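PDB 4KPP: Sodium/calcium exchanger membrane region domain-containing protein from Archaeoglobus fulgidus, which exchanges protons for calcium ions across the membrane, as a transporter of the sodium/calcium exchanger family. Local coordinates for residues A[63-66]-A[67-71]; A[90-93]-A[94-98]; A[173-176]-A[177-181]; A[208-211]-A[212-216]; A[360-363]-A[364-368]. One frame throughout, in Å; residues are numbered along the deposited sequence.

Contact 1. Residues A[63-66]-A[67-71]; sequences RSFS and LAIVA
S66 grips the first turn of helix 67-73 with two oxygens. Its side-chain OG accepts from the backbone N of I69 at 3.2 Å, with an N-H...O angle of 157°, and its carbonyl O accepts from V70 N at 3.1 Å, an i to i+4 bond. The rotation about CA-CB makes the capping bond possible: at chi1 69° the OG lies between the backbone N and the carbonyl carbon, turned to the amide of I69. The methyl CB of A68 lies 3.7 Å from OG. With an alanine here the I69 amide would probably lose its side-chain acceptor, leaving the start of the helix less firmly fixed.

Apolar contacts flank the cap: F65 CD2 lies 4.2 Å from I69 CG2, the two side chains crossing at a slant, while F65 CB lies 4.3 Å from V70 CG1. I69 CD1 extends further back, to 4.0 Å from S64 O. Beyond the segments, A57 and E58 of helix 32-60 touch F65, and S180 of helix 163-182 touches S66. A serine directly before the helix, accepting from the amide three residues further on, is the classical N-cap, here at the opening of a short helix in a predicted membrane-spanning region.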
loop_
_atom_site.group_PDB
_atom_site.type_symbol
_atom_site.label_atom_id
_atom_site.label_comp_id
_atom_site.label_asym_id
_atom_site.label_seq_id
_atom_site.Cartn_x
_atom_site.Cartn_y
_atom_site.Cartn_z
ATOM N N ARG A 63 21.160 -6.172 -4.126
ATOM C CA ARG A 63 21.615 -4.812 -3.841
ATOM C C ARG A 63 20.795 -3.749 -4.569
ATOM O O ARG A 63 20.777 -2.585 -4.163
ATOM C CB ARG A 63 23.096 -4.643 -4.196
ATOM C CG ARG A 63 24.076 -5.344 -3.260
ATOM C CD ARG A 63 24.170 -6.837 -3.545
ATOM N NE ARG A 63 24.229 -7.118 -4.977
ATOM C CZ ARG A 63 24.363 -8.333 -5.497
ATOM N NH1 ARG A 63 24.460 -9.390 -4.701
ATOM N NH2 ARG A 63 24.404 -8.495 -6.814
ATOM N N SER A 64 20.126 -4.149 -5.645
ATOM C CA SER A 64 19.317 -3.223 -6.429
ATOM C C SER A 64 17.861 -3.232 -5.983
ATOM O O SER A 64 17.136 -2.259 -6.187
ATOM C CB SER A 64 19.399 -3.564 -7.918
ATOM O OG SER A 64 20.729 -3.464 -8.392
ATOM N N PHE A 65 17.437 -4.334 -5.375
ATOM C CA PHE A 65 16.042 -4.502 -4.988
ATOM C C PHE A 65 15.900 -4.813 -3.501
ATOM O O PHE A 65 15.855 -5.974 -3.099
ATOM C CB PHE A 65 15.388 -5.606 -5.821
ATOM C CG PHE A 65 15.357 -5.317 -7.295
ATOM C CD1 PHE A 65 16.426 -5.667 -8.107
ATOM C CD2 PHE A 65 14.261 -4.697 -7.871
ATOM C CE1 PHE A 65 16.402 -5.400 -9.464
ATOM C CE2 PHE A 65 14.231 -4.430 -9.228
ATOM C CZ PHE A 65 15.304 -4.782 -10.025
ATOM N N SER A 66 15.832 -3.763 -2.690
ATOM C CA SER A 66 15.611 -3.912 -1.260
ATOM C C SER A 66 14.194 -4.402 -1.000
ATOM O O SER A 66 13.328 -4.320 -1.870
ATOM C CB SER A 66 15.815 -2.577 -0.551
ATOM O OG SER A 66 14.786 -1.670 -0.903
ATOM N N LEU A 67 13.960 -4.903 0.208
ATOM C CA LEU A 67 12.643 -5.389 0.595
ATOM C C LEU A 67 11.624 -4.254 0.538
ATOM O O LEU A 67 10.446 -4.477 0.263
ATOM C CB LEU A 67 12.693 -6.009 1.997
ATOM C CG LEU A 67 11.559 -6.952 2.415
ATOM C CD1 LEU A 67 12.071 -7.965 3.425
ATOM C CD2 LEU A 67 10.373 -6.185 2.988
ATOM N N ALA A 68 12.088 -3.036 0.794
ATOM C CA ALA A 68 11.226 -1.864 0.744
ATOM C C ALA A 68 10.742 -1.612 -0.679
ATOM O O ALA A 68 9.570 -1.313 -0.901
ATOM C CB ALA A 68 11.958 -0.643 1.288
ATOM N N ILE A 69 11.650 -1.744 -1.640
ATOM C CA ILE A 69 11.318 -1.534 -3.046
ATOM C C ILE A 69 10.347 -2.590 -3.570
ATOM O O ILE A 69 9.415 -2.269 -4.311
ATOM C CB ILE A 69 12.590 -1.454 -3.933
ATOM C CG1 ILE A 69 13.088 -0.010 -4.006
ATOM C CG2 ILE A 69 12.321 -1.972 -5.337
ATOM C CD1 ILE A 69 14.220 0.202 -4.990
ATOM N N VAL A 70 10.548 -3.844 -3.174
ATOM C CA VAL A 70 9.637 -4.902 -3.598
ATOM C C VAL A 70 8.274 -4.736 -2.928
ATOM O O VAL A 70 7.263 -5.190 -3.453
ATOM C CB VAL A 70 10.203 -6.323 -3.344
ATOM C CG1 VAL A 70 11.662 -6.402 -3.767
ATOM C CG2 VAL A 70 10.040 -6.727 -1.891
ATOM N N ALA A 71 8.252 -4.070 -1.776
ATOM C CA ALA A 71 7.002 -3.788 -1.082
ATOM C C ALA A 71 6.257 -2.655 -1.782
ATOM O O ALA A 71 5.031 -2.576 -1.727
ATOM C CB ALA A 71 7.263 -3.443 0.374
#

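Contact 2. Residues A[90-93]-A[94-98]; sequences GSVG and GEYVH
G93 and Y96 meet through a carbonyl and a ring edge: G93 O lies near the plane of the Y96 ring, 3.5 Å from CD2, and also 3.6 Å from Y96 CB. In the tyrosine, chi1 of -68° sets CG anti to its own carbonyl carbon, which leaves CD2 beside G93 O. V92 adds an apolar touch to the same ring atom, its CG1 standing 4.3 Å from Y96 CD2 in an oblique approach. G93 CA also lies 4.2 Å from V97 CG2.

The backbone between these residues is a type II' beta turn from G93 to Y96, joining helix 76-91 to helix 96-127. G94, at the second position with positive phi, suits this turn, and a CB there would clash with G93 O. The first corner has its own constraint: at phi 82° and psi -146°, a CB on G93 would press against the carbonyl O of V92 and the N of G94. No hydrogen bond links 90-93 with 94-98, although within the latter V97 N donates to G94 O at 3.3 Å.

Further out, Y96 rests on F85, K88 and A89 of helix 76-91, and its OH makes a weak hydrogen bond to E229 OE2.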
loop_
_atom_site.group_PDB
_atom_site.type_symbol
_atom_site.label_atom_id
_atom_site.label_comp_id
_atom_site.label_asym_id
_atom_site.label_seq_id
_atom_site.Cartn_x
_atom_site.Cartn_y
_atom_site.Cartn_z
ATOM N N GLY A 90 -6.584 17.270 -11.602
ATOM C CA GLY A 90 -5.884 18.445 -12.091
ATOM C C GLY A 90 -6.279 18.836 -13.501
ATOM O O GLY A 90 -6.253 20.014 -13.855
ATOM N N SER A 91 -6.649 17.846 -14.308
ATOM C CA SER A 91 -7.006 18.087 -15.702
ATOM C C SER A 91 -8.489 18.406 -15.865
ATOM O O SER A 91 -8.879 19.127 -16.780
ATOM C CB SER A 91 -6.637 16.880 -16.564
ATOM O OG SER A 91 -7.363 15.733 -16.164
ATOM N N VAL A 92 -9.312 17.873 -14.968
ATOM C CA VAL A 92 -10.760 18.038 -15.068
ATOM C C VAL A 92 -11.344 18.721 -13.834
ATOM O O VAL A 92 -12.242 19.555 -13.940
ATOM C CB VAL A 92 -11.461 16.677 -15.326
ATOM C CG1 VAL A 92 -12.947 16.749 -15.013
ATOM C CG2 VAL A 92 -11.232 16.227 -16.760
ATOM N N GLY A 93 -10.822 18.379 -12.663
ATOM C CA GLY A 93 -11.311 18.956 -11.425
ATOM C C GLY A 93 -12.562 18.255 -10.942
ATOM O O GLY A 93 -12.712 17.046 -11.127
ATOM N N GLY A 94 -13.463 19.013 -10.328
ATOM C CA GLY A 94 -14.704 18.453 -9.831
ATOM C C GLY A 94 -14.477 17.482 -8.689
ATOM O O GLY A 94 -13.622 17.709 -7.832
ATOM N N GLU A 95 -15.235 16.391 -8.691
ATOM C CA GLU A 95 -15.210 15.427 -7.599
ATOM C C GLU A 95 -13.887 14.671 -7.491
ATOM O O GLU A 95 -13.570 14.116 -6.442
ATOM C CB GLU A 95 -16.373 14.442 -7.735
ATOM C CG GLU A 95 -17.736 15.065 -7.496
ATOM C CD GLU A 95 -17.856 15.677 -6.113
ATOM O OE1 GLU A 95 -17.802 14.920 -5.120
ATOM O OE2 GLU A 95 -17.996 16.914 -6.017
ATOM N N TYR A 96 -13.117 14.657 -8.575
ATOM C CA TYR A 96 -11.847 13.936 -8.595
ATOM C C TYR A 96 -10.836 14.511 -7.599
ATOM O O TYR A 96 -9.903 13.819 -7.183
ATOM C CB TYR A 96 -11.265 13.901 -10.012
ATOM C CG TYR A 96 -12.073 13.063 -10.988
ATOM C CD1 TYR A 96 -12.067 11.675 -10.912
ATOM C CD2 TYR A 96 -12.832 13.659 -11.986
ATOM C CE1 TYR A 96 -12.800 10.903 -11.794
ATOM C CE2 TYR A 96 -13.568 12.894 -12.879
ATOM C CZ TYR A 96 -13.546 11.515 -12.777
ATOM O OH TYR A 96 -14.271 10.743 -13.657
ATOM N N VAL A 97 -11.031 15.772 -7.216
ATOM C CA VAL A 97 -10.204 16.406 -6.195
ATOM C C VAL A 97 -10.336 15.684 -4.855
ATOM O O VAL A 97 -9.341 15.408 -4.182
ATOM C CB VAL A 97 -10.584 17.889 -6.002
ATOM C CG1 VAL A 97 -9.762 18.505 -4.882
ATOM C CG2 VAL A 97 -10.403 18.670 -7.305
ATOM N N HIS A 98 -11.572 15.381 -4.471
ATOM C CA HIS A 98 -11.827 14.676 -3.222
ATOM C C HIS A 98 -11.443 13.207 -3.342
ATOM O O HIS A 98 -10.927 12.621 -2.394
ATOM C CB HIS A 98 -13.298 14.791 -2.815
ATOM C CG HIS A 98 -13.865 16.168 -2.965
ATOM N ND1 HIS A 98 -13.413 17.244 -2.230
ATOM C CD2 HIS A 98 -14.849 16.644 -3.760
ATOM C CE1 HIS A 98 -14.092 18.323 -2.572
ATOM N NE2 HIS A 98 -14.972 17.987 -3.500
#

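Contact 3. Residues A[173-176]-A[177-181]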
loop_
_atom_site.group_PDB
_atom_site.type_symbol
_atom_site.label_atom_id
_atom_site.label_comp_id
_atom_site.label_asym_id
_atom_site.label_seq_id
_atom_site.Cartn_x
_atom_site.Cartn_y
_atom_site.Cartn_z
ATOM N N TYR A 173 10.668 9.264 1.911
ATOM C CA TYR A 173 10.720 7.927 1.334
ATOM C C TYR A 173 12.059 7.652 0.658
ATOM O O TYR A 173 12.605 6.558 0.787
ATOM C CB TYR A 173 9.569 7.687 0.355
ATOM C CG TYR A 173 9.521 6.255 -0.119
ATOM C CD1 TYR A 173 9.224 5.228 0.764
ATOM C CD2 TYR A 173 9.795 5.925 -1.442
ATOM C CE1 TYR A 173 9.193 3.914 0.349
ATOM C CE2 TYR A 173 9.759 4.607 -1.871
ATOM C CZ TYR A 173 9.457 3.608 -0.969
ATOM O OH TYR A 173 9.418 2.296 -1.379
ATOM N N ALA A 174 12.582 8.645 -0.057
ATOM C CA ALA A 174 13.879 8.517 -0.721
ATOM C C ALA A 174 14.994 8.211 0.278
ATOM O O ALA A 174 15.828 7.335 0.042
ATOM C CB ALA A 174 14.200 9.777 -1.507
ATOM N N ILE A 175 14.997 8.938 1.392
ATOM C CA ILE A 175 15.957 8.706 2.469
ATOM C C ILE A 175 15.741 7.326 3.085
ATOM O O ILE A 175 16.698 6.607 3.383
ATOM C CB ILE A 175 15.836 9.785 3.566
ATOM C CG1 ILE A 175 16.234 11.155 3.013
ATOM C CG2 ILE A 175 16.694 9.435 4.773
ATOM C CD1 ILE A 175 16.154 12.270 4.035
ATOM N N TYR A 176 14.475 6.962 3.269
ATOM C CA TYR A 176 14.120 5.649 3.796
ATOM C C TYR A 176 14.635 4.523 2.907
ATOM O O TYR A 176 15.210 3.552 3.394
ATOM C CB TYR A 176 12.608 5.534 3.970
ATOM C CG TYR A 176 12.120 4.118 4.157
ATOM C CD1 TYR A 176 12.439 3.398 5.301
ATOM C CD2 TYR A 176 11.335 3.501 3.191
ATOM C CE1 TYR A 176 11.995 2.100 5.476
ATOM C CE2 TYR A 176 10.885 2.206 3.358
ATOM C CZ TYR A 176 11.218 1.510 4.502
ATOM O OH TYR A 176 10.772 0.219 4.675
ATOM N N ILE A 177 14.422 4.659 1.604
ATOM C CA ILE A 177 14.920 3.688 0.640
ATOM C C ILE A 177 16.439 3.586 0.703
ATOM O O ILE A 177 16.994 2.488 0.768
ATOM C CB ILE A 177 14.487 4.052 -0.792
ATOM C CG1 ILE A 177 13.004 3.739 -0.983
ATOM C CG2 ILE A 177 15.315 3.296 -1.818
ATOM C CD1 ILE A 177 12.650 2.298 -0.670
ATOM N N TYR A 178 17.102 4.739 0.695
ATOM C CA TYR A 178 18.559 4.806 0.765
ATOM C C TYR A 178 19.115 4.088 1.993
ATOM O O TYR A 178 20.117 3.380 1.907
ATOM C CB TYR A 178 19.024 6.264 0.750
ATOM C CG TYR A 178 20.491 6.446 1.064
ATOM C CD1 TYR A 178 21.468 6.127 0.128
ATOM C CD2 TYR A 178 20.899 6.941 2.297
ATOM C CE1 TYR A 178 22.812 6.293 0.413
ATOM C CE2 TYR A 178 22.239 7.111 2.590
ATOM C CZ TYR A 178 23.191 6.786 1.646
ATOM O OH TYR A 178 24.527 6.955 1.940
ATOM N N LEU A 179 18.457 4.270 3.134
ATOM C CA LEU A 179 18.885 3.635 4.376
ATOM C C LEU A 179 18.519 2.156 4.404
ATOM O O LEU A 179 19.131 1.371 5.131
ATOM C CB LEU A 179 18.271 4.344 5.584
ATOM C CG LEU A 179 18.768 5.759 5.878
ATOM C CD1 LEU A 179 18.118 6.287 7.145
ATOM C CD2 LEU A 179 20.286 5.789 5.992
ATOM N N SER A 180 17.520 1.781 3.612
ATOM C CA SER A 180 17.061 0.400 3.560
ATOM C C SER A 180 18.047 -0.464 2.781
ATOM O O SER A 180 18.054 -1.687 2.911
ATOM C CB SER A 180 15.665 0.319 2.932
ATOM O OG SER A 180 15.125 -0.989 3.051
ATOM N N THR A 181 18.879 0.186 1.972
ATOM C CA THR A 181 19.900 -0.507 1.194
ATOM C C THR A 181 21.125 -0.795 2.061
ATOM O O THR A 181 21.806 -1.807 1.880
ATOM C CB THR A 181 20.319 0.315 -0.045
ATOM O OG1 THR A 181 19.153 0.703 -0.781
ATOM C CG2 THR A 181 21.235 -0.497 -0.950
#
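I177 lies over the ring of Y173, one helical turn back along helix 163-182. Its CB begins beside the backbone, 3.5 Å from Y173 O, the same oxygen that accepts from I177 N at 2.8 Å. One bond further, CG1 sits over a face of the Y173 ring in a CH-pi contact: it is 3.7 Å from the centroid, 23° off the ring normal and displaced toward the rim. The terminal CD1 then runs on to the phenol end, 3.5 Å from CZ and 3.3 Å from OH. Both torsions steer this path, chi1 at -74° setting CG1 anti to the carbonyl carbon and chi2 at -56° folding CD1 back toward the ring. Replacing Y173 by an alanine would probably strip CG1 and CD1 of the aromatic face they lie on and let the end of I177 turn more freely.

On another side of the helix, I175 and L179 lie side by side, CG2 to CD1 at 4.2 Å.

Y176 carries the polar link to the surroundings: its OH is hydrogen-bonded to E141 OE1 of helix 138-152 and to S280 OG of helix 271-285. The helix is thus packed between neighbours, with Y176, I177 and S180 on A68 of helix 67-73, and L179 on F144 of helix 138-152 and on V389, L392 and I393 of helix 379-393.

Contact 4. Residues A[208-211]-A[212-216]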
loop_
_atom_site.group_PDB
_atom_site.type_symbol
_atom_site.label_atom_id
_atom_site.label_comp_id
_atom_site.label_asym_id
_atom_site.label_seq_id
_atom_site.Cartn_x
_atom_site.Cartn_y
_atom_site.Cartn_z
ATOM N N SER A 208 13.076 -12.426 -19.211
ATOM C CA SER A 208 11.739 -12.882 -18.862
ATOM C C SER A 208 11.044 -11.948 -17.879
ATOM O O SER A 208 9.899 -11.560 -18.097
ATOM C CB SER A 208 11.787 -14.308 -18.304
ATOM O OG SER A 208 12.110 -15.238 -19.323
ATOM N N VAL A 209 11.733 -11.579 -16.803
ATOM C CA VAL A 209 11.114 -10.729 -15.791
ATOM C C VAL A 209 10.970 -9.293 -16.285
ATOM O O VAL A 209 10.126 -8.545 -15.793
ATOM C CB VAL A 209 11.857 -10.774 -14.442
ATOM C CG1 VAL A 209 12.318 -12.185 -14.139
ATOM C CG2 VAL A 209 13.029 -9.827 -14.446
ATOM N N VAL A 210 11.792 -8.916 -17.262
ATOM C CA VAL A 210 11.642 -7.624 -17.919
ATOM C C VAL A 210 10.369 -7.636 -18.763
ATOM O O VAL A 210 9.570 -6.699 -18.708
ATOM C CB VAL A 210 12.872 -7.260 -18.785
ATOM C CG1 VAL A 210 12.519 -6.179 -19.802
ATOM C CG2 VAL A 210 14.027 -6.802 -17.903
ATOM N N VAL A 211 10.182 -8.707 -19.530
ATOM C CA VAL A 211 8.949 -8.901 -20.290
ATOM C C VAL A 211 7.735 -8.905 -19.361
ATOM O O VAL A 211 6.729 -8.251 -19.638
ATOM C CB VAL A 211 8.985 -10.209 -21.114
ATOM C CG1 VAL A 211 7.598 -10.555 -21.641
ATOM C CG2 VAL A 211 9.989 -10.093 -22.262
ATOM N N LEU A 212 7.846 -9.631 -18.251
ATOM C CA LEU A 212 6.776 -9.688 -17.254
ATOM C C LEU A 212 6.434 -8.308 -16.698
ATOM O O LEU A 212 5.271 -7.913 -16.685
ATOM C CB LEU A 212 7.151 -10.629 -16.109
ATOM C CG LEU A 212 6.805 -12.104 -16.303
ATOM C CD1 LEU A 212 7.250 -12.918 -15.097
ATOM C CD2 LEU A 212 5.315 -12.267 -16.539
ATOM N N PHE A 213 7.458 -7.591 -16.241
ATOM C CA PHE A 213 7.308 -6.222 -15.761
ATOM C C PHE A 213 6.631 -5.322 -16.794
ATOM O O PHE A 213 5.681 -4.602 -16.476
ATOM C CB PHE A 213 8.676 -5.638 -15.405
ATOM C CG PHE A 213 8.975 -5.634 -13.934
ATOM C CD1 PHE A 213 7.991 -5.318 -13.013
ATOM C CD2 PHE A 213 10.246 -5.943 -13.473
ATOM C CE1 PHE A 213 8.266 -5.311 -11.659
ATOM C CE2 PHE A 213 10.529 -5.938 -12.120
ATOM C CZ PHE A 213 9.537 -5.621 -11.210
ATOM N N LEU A 214 7.127 -5.360 -18.027
ATOM C CA LEU A 214 6.592 -4.506 -19.081
ATOM C C LEU A 214 5.158 -4.878 -19.428
ATOM O O LEU A 214 4.317 -4.003 -19.625
ATOM C CB LEU A 214 7.472 -4.553 -20.335
ATOM C CG LEU A 214 8.850 -3.898 -20.224
ATOM C CD1 LEU A 214 9.633 -4.083 -21.512
ATOM C CD2 LEU A 214 8.721 -2.422 -19.874
ATOM N N PHE A 215 4.882 -6.179 -19.494
ATOM C CA PHE A 215 3.550 -6.647 -19.850
ATOM C C PHE A 215 2.536 -6.324 -18.764
ATOM O O PHE A 215 1.434 -5.865 -19.050
ATOM C CB PHE A 215 3.546 -8.150 -20.132
ATOM C CG PHE A 215 2.166 -8.733 -20.244
ATOM C CD1 PHE A 215 1.371 -8.462 -21.347
ATOM C CD2 PHE A 215 1.659 -9.546 -19.244
ATOM C CE1 PHE A 215 0.097 -8.990 -21.449
ATOM C CE2 PHE A 215 0.385 -10.078 -19.340
ATOM C CZ PHE A 215 -0.395 -9.800 -20.443
ATOM N N ALA A 216 2.917 -6.567 -17.514
ATOM C CA ALA A 216 2.034 -6.301 -16.385
ATOM C C ALA A 216 1.839 -4.801 -16.192
ATOM O O ALA A 216 0.725 -4.341 -15.931
ATOM C CB ALA A 216 2.581 -6.937 -15.125
#
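S208 O, V209 O, V210 O and V211 O each accept the backbone N-H four residues ahead, from L212, F213, L214 and F215 respectively. L212 N to S208 O is 2.8 Å, and F215 N to V211 O also 2.8 Å. F213 N to V209 O, at 2.9 Å, has the straightest N-H...O angle of the four, 165°. The series continues with A216 N bonded to L212 O. The hydroxyl of S208 is occupied too, since its OG is hydrogen-bonded to T204 O, and F215 O accepts from T219 OG1.

This is regular alpha-helix within 202-221, in a predicted transmembrane span, where repeated i to i+4 bonds satisfy backbone polar groups amid apolar side chains. F213 CD2 passes 3.5 Å from V209 O, an oblique approach of ring to carbonyl. On the surface V210 and L214 run side by side in the same direction, CG1 to CD1 at 4.0 Å; chi1 of -69° in L214 puts its CG anti to the carbonyl carbon and beside the backbone N, 3.3 Å from V210 O.

V209 packs on T56 and F213 on I50, both of helix 32-60, while L197 of helix 193-199 touches V209 and L212.

Contact 5. Residues A[360-363]-A[364-368]; sequences RYII and SAIYI
I363 and Y367 approach each other obliquely, with I363 CG2 nearest the ring carbon CE2 of Y367, at 3.5 Å. The ring also passes close to the backbone, its CD2 3.3 Å from I363 O in an approach that is oblique to the ring, and the same oxygen accepts from Y367 N at 2.9 Å with a nearly straight N-H...O angle of 171°. In Y367, chi1 of -83°, with CG anti to the carbonyl carbon, leaves the CD2-CE2 edge beside I363.

A different arrangement holds I362 and I366. These lie side by side and point the same way, CG2 of the first 4.0 Å from CD1 of the second, and I366 CG1 stands 3.2 Å from I362 O.

Both pairs are i to i+4 neighbours on helix 357-377, a predicted transmembrane element, and the S364 hydroxyl bonds back to the backbone of the same helix. Its OG donates to R360 O at 2.6 Å, while S364 N donates to that oxygen at 3.1 Å. The two donors arrive from opposite faces of the carbonyl plane, the amide 37° out of it. This gives the buried hydroxyl an acceptor within its own helix.

The R360 guanidinium finds its partner outside, NH1 making a salt bridge to E315 OE1 of helix 311-331. L319, A322 and Q323 of that helix touch Y367, and L347 of helix 338-353 meets both I366 and Y367. The Y367 side chain lies about 8 Å from that of I330, a calcium-binding residue.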
loop_
_atom_site.group_PDB
_atom_site.type_symbol
_atom_site.label_atom_id
_atom_site.label_comp_id
_atom_site.label_asym_id
_atom_site.label_seq_id
_atom_site.Cartn_x
_atom_site.Cartn_y
_atom_site.Cartn_z
ATOM N N ARG A 360 -15.822 10.370 13.134
ATOM C CA ARG A 360 -14.470 10.614 12.641
ATOM C C ARG A 360 -13.623 11.313 13.702
ATOM O O ARG A 360 -12.457 10.968 13.904
ATOM C CB ARG A 360 -14.496 11.441 11.350
ATOM C CG ARG A 360 -15.289 10.810 10.217
ATOM C CD ARG A 360 -15.182 11.632 8.935
ATOM N NE ARG A 360 -16.215 11.275 7.964
ATOM C CZ ARG A 360 -17.227 12.067 7.622
ATOM N NH1 ARG A 360 -17.342 13.272 8.161
ATOM N NH2 ARG A 360 -18.119 11.658 6.730
ATOM N N TYR A 361 -14.216 12.287 14.385
ATOM C CA TYR A 361 -13.507 12.997 15.445
ATOM C C TYR A 361 -13.342 12.151 16.704
ATOM O O TYR A 361 -12.299 12.199 17.359
ATOM C CB TYR A 361 -14.196 14.323 15.774
ATOM C CG TYR A 361 -13.827 15.450 14.835
ATOM C CD1 TYR A 361 -12.639 16.153 14.995
ATOM C CD2 TYR A 361 -14.665 15.812 13.789
ATOM C CE1 TYR A 361 -12.296 17.187 14.140
ATOM C CE2 TYR A 361 -14.332 16.845 12.928
ATOM C CZ TYR A 361 -13.146 17.528 13.109
ATOM O OH TYR A 361 -12.810 18.553 12.255
ATOM N N ILE A 362 -14.370 11.374 17.036
ATOM C CA ILE A 362 -14.320 10.506 18.206
ATOM C C ILE A 362 -13.224 9.454 18.065
ATOM O O ILE A 362 -12.397 9.287 18.962
ATOM C CB ILE A 362 -15.680 9.821 18.471
ATOM C CG1 ILE A 362 -16.684 10.828 19.033
ATOM C CG2 ILE A 362 -15.517 8.660 19.442
ATOM C CD1 ILE A 362 -18.083 10.267 19.201
ATOM N N ILE A 363 -13.219 8.756 16.933
ATOM C CA ILE A 363 -12.222 7.722 16.673
ATOM C C ILE A 363 -10.820 8.323 16.556
ATOM O O ILE A 363 -9.844 7.721 17.004
ATOM C CB ILE A 363 -12.561 6.902 15.409
ATOM C CG1 ILE A 363 -13.961 6.298 15.525
ATOM C CG2 ILE A 363 -11.545 5.794 15.197
ATOM C CD1 ILE A 363 -14.116 5.345 16.685
ATOM N N SER A 364 -10.725 9.511 15.965
ATOM C CA SER A 364 -9.455 10.234 15.913
ATOM C C SER A 364 -8.926 10.480 17.321
ATOM O O SER A 364 -7.761 10.206 17.609
ATOM C CB SER A 364 -9.602 11.572 15.183
ATOM O OG SER A 364 -9.905 11.392 13.813
ATOM N N ALA A 365 -9.791 10.996 18.190
ATOM C CA ALA A 365 -9.429 11.266 19.580
ATOM C C ALA A 365 -8.989 9.996 20.303
ATOM O O ALA A 365 -8.010 10.003 21.046
ATOM C CB ALA A 365 -10.591 11.920 20.316
ATOM N N ILE A 366 -9.712 8.904 20.073
ATOM C CA ILE A 366 -9.400 7.632 20.719
ATOM C C ILE A 366 -8.037 7.084 20.285
ATOM O O ILE A 366 -7.242 6.655 21.123
ATOM C CB ILE A 366 -10.516 6.587 20.480
ATOM C CG1 ILE A 366 -11.815 7.048 21.147
ATOM C CG2 ILE A 366 -10.107 5.225 21.017
ATOM C CD1 ILE A 366 -12.949 6.050 21.061
ATOM N N TYR A 367 -7.769 7.112 18.982
ATOM C CA TYR A 367 -6.471 6.712 18.448
ATOM C C TYR A 367 -5.344 7.462 19.145
ATOM O O TYR A 367 -4.389 6.861 19.631
ATOM C CB TYR A 367 -6.398 7.007 16.951
ATOM C CG TYR A 367 -7.010 5.955 16.055
ATOM C CD1 TYR A 367 -6.865 4.601 16.330
ATOM C CD2 TYR A 367 -7.722 6.320 14.923
ATOM C CE1 TYR A 367 -7.418 3.640 15.501
ATOM C CE2 TYR A 367 -8.276 5.373 14.091
ATOM C CZ TYR A 367 -8.124 4.035 14.382
ATOM O OH TYR A 367 -8.683 3.098 13.545
ATOM N N ILE A 368 -5.471 8.784 19.186
ATOM C CA ILE A 368 -4.450 9.644 19.766
ATOM C C ILE A 368 -4.304 9.421 21.266
ATOM O O ILE A 368 -3.191 9.276 21.774
ATOM C CB ILE A 368 -4.754 11.129 19.494
ATOM C CG1 ILE A 368 -4.724 11.410 17.989
ATOM C CG2 ILE A 368 -3.760 12.022 20.222
ATOM C CD1 ILE A 368 -5.108 12.833 17.621
#

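Overall arrangement
Contacts 1 and 3 are neighbours, their centres about 10 Å apart, and touch where A68 CB lies 3.6 Å from I177 CD1. No other pair touches; contacts 4 and 5 lie farthest apart, about 44 Å between centres. Helix 32-60 touches both contact 1, at F65 and V70, and contact 4, at V209 and F213. Contacts 1, 2 and 4 are surface contacts, whereas 3 and 5 are partly buried. Chemistry follows place: contact 1 starts a helix with a serine cap, contact 2 turns between helices on glycines, and within helices contact 3 carries a CH-pi contact, contact 4 aliphatic packing beside backbone bonds, and contact 5 a serine hydroxyl bonded back to its own helix.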